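SAM-dependent O-methyltransferase (Thermotoga maritima, PDB 1O54) probably methylates N1 of adenosine 58 in tRNA, with S-adenosyl-L-methionine as methyl donor. Local coordinates at residues Ser155-Trp160 with Val166-Arg171. Residues are numbered along the deposited sequence; the frame is centred on the assembly and turned at random.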
loop_
_atom_site.group_PDB
_atom_site.type_symbol
_atom_site.label_atom_id
_atom_site.label_comp_id
_atom_site.label_asym_id
_atom_site.label_seq_id
_atom_site.Cartn_x
_atom_site.Cartn_y
_atom_site.Cartn_z
ATOM N N SER A 155 26.059 -25.538 2.608
ATOM C CA SER A 155 25.924 -26.065 1.230
ATOM C C SER A 155 25.508 -24.953 0.253
ATOM O O SER A 155 26.157 -24.741 -0.774
ATOM C CB SER A 155 24.886 -27.183 1.169
ATOM O OG SER A 155 24.751 -27.645 -0.186
ATOM N N ASN A 156 24.466 -24.218 0.621
ATOM C CA ASN A 156 23.991 -23.083 -0.204
ATOM C C ASN A 156 25.053 -22.023 -0.416
ATOM O O ASN A 156 25.334 -21.634 -1.552
ATOM C CB ASN A 156 22.740 -22.464 0.415
ATOM C CG ASN A 156 21.496 -23.314 0.248
ATOM O OD1 ASN A 156 21.422 -24.178 -0.641
ATOM N ND2 ASN A 156 20.508 -23.091 1.113
ATOM N N LEU A 157 25.652 -21.515 0.679
ATOM C CA LEU A 157 26.695 -20.510 0.572
ATOM C C LEU A 157 27.872 -20.974 -0.276
ATOM O O LEU A 157 28.471 -20.182 -0.960
ATOM C CB LEU A 157 27.170 -20.020 1.950
ATOM C CG LEU A 157 26.085 -19.241 2.697
ATOM C CD1 LEU A 157 26.403 -19.236 4.195
ATOM C CD2 LEU A 157 25.914 -17.804 2.229
ATOM N N THR A 158 28.209 -22.257 -0.212
ATOM C CA THR A 158 29.297 -22.792 -1.042
ATOM C C THR A 158 28.927 -22.724 -2.550
ATOM O O THR A 158 29.697 -22.200 -3.379
ATOM C CB THR A 158 29.623 -24.227 -0.591
ATOM O OG1 THR A 158 30.128 -24.204 0.761
ATOM C CG2 THR A 158 30.732 -24.817 -1.424
ATOM N N LYS A 159 27.735 -23.212 -2.863
ATOM C CA LYS A 159 27.180 -23.179 -4.220
ATOM C C LYS A 159 27.114 -21.738 -4.739
ATOM O O LYS A 159 27.321 -21.508 -5.922
ATOM C CB LYS A 159 25.771 -23.789 -4.261
ATOM C CG LYS A 159 25.658 -25.283 -4.013
ATOM C CD LYS A 159 24.174 -25.712 -3.987
ATOM C CE LYS A 159 23.991 -27.217 -3.701
ATOM N NZ LYS A 159 22.551 -27.592 -3.478
ATOM N N TRP A 160 26.852 -20.771 -3.846
ATOM C CA TRP A 160 26.625 -19.390 -4.244
ATOM C C TRP A 160 27.908 -18.564 -4.235
ATOM O O TRP A 160 27.855 -17.352 -4.467
ATOM C CB TRP A 160 25.546 -18.708 -3.377
ATOM C CG TRP A 160 24.221 -19.381 -3.385
ATOM C CD1 TRP A 160 23.728 -20.252 -4.340
ATOM C CD2 TRP A 160 23.214 -19.282 -2.385
ATOM N NE1 TRP A 160 22.482 -20.698 -3.978
ATOM C CE2 TRP A 160 22.139 -20.118 -2.775
ATOM C CE3 TRP A 160 23.109 -18.582 -1.165
ATOM C CZ2 TRP A 160 20.981 -20.266 -2.013
ATOM C CZ3 TRP A 160 21.948 -18.735 -0.403
ATOM C CH2 TRP A 160 20.902 -19.559 -0.832
ATOM N N VAL A 166 31.930 -16.389 5.325
ATOM C CA VAL A 166 31.008 -16.711 6.393
ATOM C C VAL A 166 31.603 -17.785 7.277
ATOM O O VAL A 166 32.026 -18.838 6.799
ATOM C CB VAL A 166 29.641 -17.204 5.859
ATOM C CG1 VAL A 166 28.663 -17.455 6.980
ATOM C CG2 VAL A 166 29.069 -16.170 4.872
ATOM N N THR A 167 31.670 -17.487 8.569
ATOM C CA THR A 167 32.053 -18.452 9.592
ATOM C C THR A 167 30.775 -18.940 10.259
ATOM O O THR A 167 30.184 -18.249 11.091
ATOM C CB THR A 167 33.001 -17.795 10.611
ATOM O OG1 THR A 167 34.185 -17.333 9.946
ATOM C CG2 THR A 167 33.482 -18.781 11.672
ATOM N N ILE A 168 30.345 -20.135 9.895
ATOM C CA ILE A 168 29.153 -20.743 10.496
ATOM C C ILE A 168 29.516 -21.413 11.797
ATOM O O ILE A 168 30.387 -22.311 11.802
ATOM C CB ILE A 168 28.509 -21.774 9.535
ATOM C CG1 ILE A 168 28.088 -21.095 8.233
ATOM C CG2 ILE A 168 27.289 -22.409 10.179
ATOM C CD1 ILE A 168 27.830 -22.051 7.090
ATOM N N LYS A 169 28.869 -20.970 12.892
ATOM C CA LYS A 169 29.171 -21.413 14.234
ATOM C C LYS A 169 27.971 -22.139 14.811
ATOM O O LYS A 169 26.886 -21.542 14.955
ATOM C CB LYS A 169 29.583 -20.205 15.098
ATOM C CG LYS A 169 30.804 -19.500 14.517
ATOM C CD LYS A 169 31.219 -18.227 15.285
ATOM C CE LYS A 169 31.638 -18.504 16.682
ATOM N NZ LYS A 169 32.607 -17.457 17.174
ATOM N N VAL A 170 28.126 -23.440 15.104
ATOM C CA VAL A 170 27.011 -24.189 15.602
ATOM C C VAL A 170 27.035 -24.007 17.092
ATOM O O VAL A 170 27.594 -24.807 17.823
ATOM C CB VAL A 170 27.047 -25.675 15.214
ATOM C CG1 VAL A 170 25.805 -26.371 15.733
ATOM C CG2 VAL A 170 27.167 -25.816 13.704
ATOM N N ARG A 171 26.448 -22.897 17.515
ATOM C CA ARG A 171 26.604 -22.388 18.861
ATOM C C ARG A 171 25.305 -21.780 19.328
ATOM O O ARG A 171 24.654 -21.055 18.576
ATOM C CB ARG A 171 27.682 -21.312 18.878
ATOM C CG ARG A 171 29.107 -21.808 18.682
ATOM C CD ARG A 171 29.737 -22.370 19.936
ATOM N NE ARG A 171 29.718 -21.354 20.975
ATOM C CZ ARG A 171 30.576 -20.333 21.056
ATOM N NH1 ARG A 171 31.608 -20.266 20.241
ATOM N NH2 ARG A 171 30.440 -19.415 22.018
#
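L157, V166 and I168 meet where helix 147-159 returns to the sheet in the beta-alpha-beta unit 139-143, 147-159, 166-169. The unit belongs to the Rossmann-like fold of class I SAM-dependent methyltransferases. Five residues without helix or strand join the helix end to strand 166-169.

The contact is apolar and small, burying 106 Å² in all. L157 is the helix residue that carries it. With CG anti to the carbonyl carbon (chi1 -67°), the L157 side chain reaches toward the strand, and its CD1 methyl makes both approaches. CD1 of L157 lies 4.0 Å from V166 CG1 and 4.1 Å from V166 CG2. The leucine methyl therefore rests against both branches of the valine, and the two side chains cross at about a right angle. I168, two residues on, also has its CB directed toward the helix, where it touches A150 and E154. I163 of the connecting loop touches both L157 and I168. A128 of helix 125-134 packs on L157, while C127 and A131 of that helix pack on V166.

Backbone hydrogen bonds stay within each element or its sheet. K159 N donates to S155 O and W160 N to N156 O at the C-terminal end of the helix. T167 pairs with V140 and A142, and K169 with A142 and E144; strand 166-169 runs parallel to strand 139-143. E144 is predicted to bind S-adenosyl-L-methionine, and the side chain of I168 lies about 5 Å from that of E144.

K169 NZ forms salt bridges with D178 and E179. The longer apolar approach is between methyls: L157 CD1 lies 4.3 Å from I168 CD1.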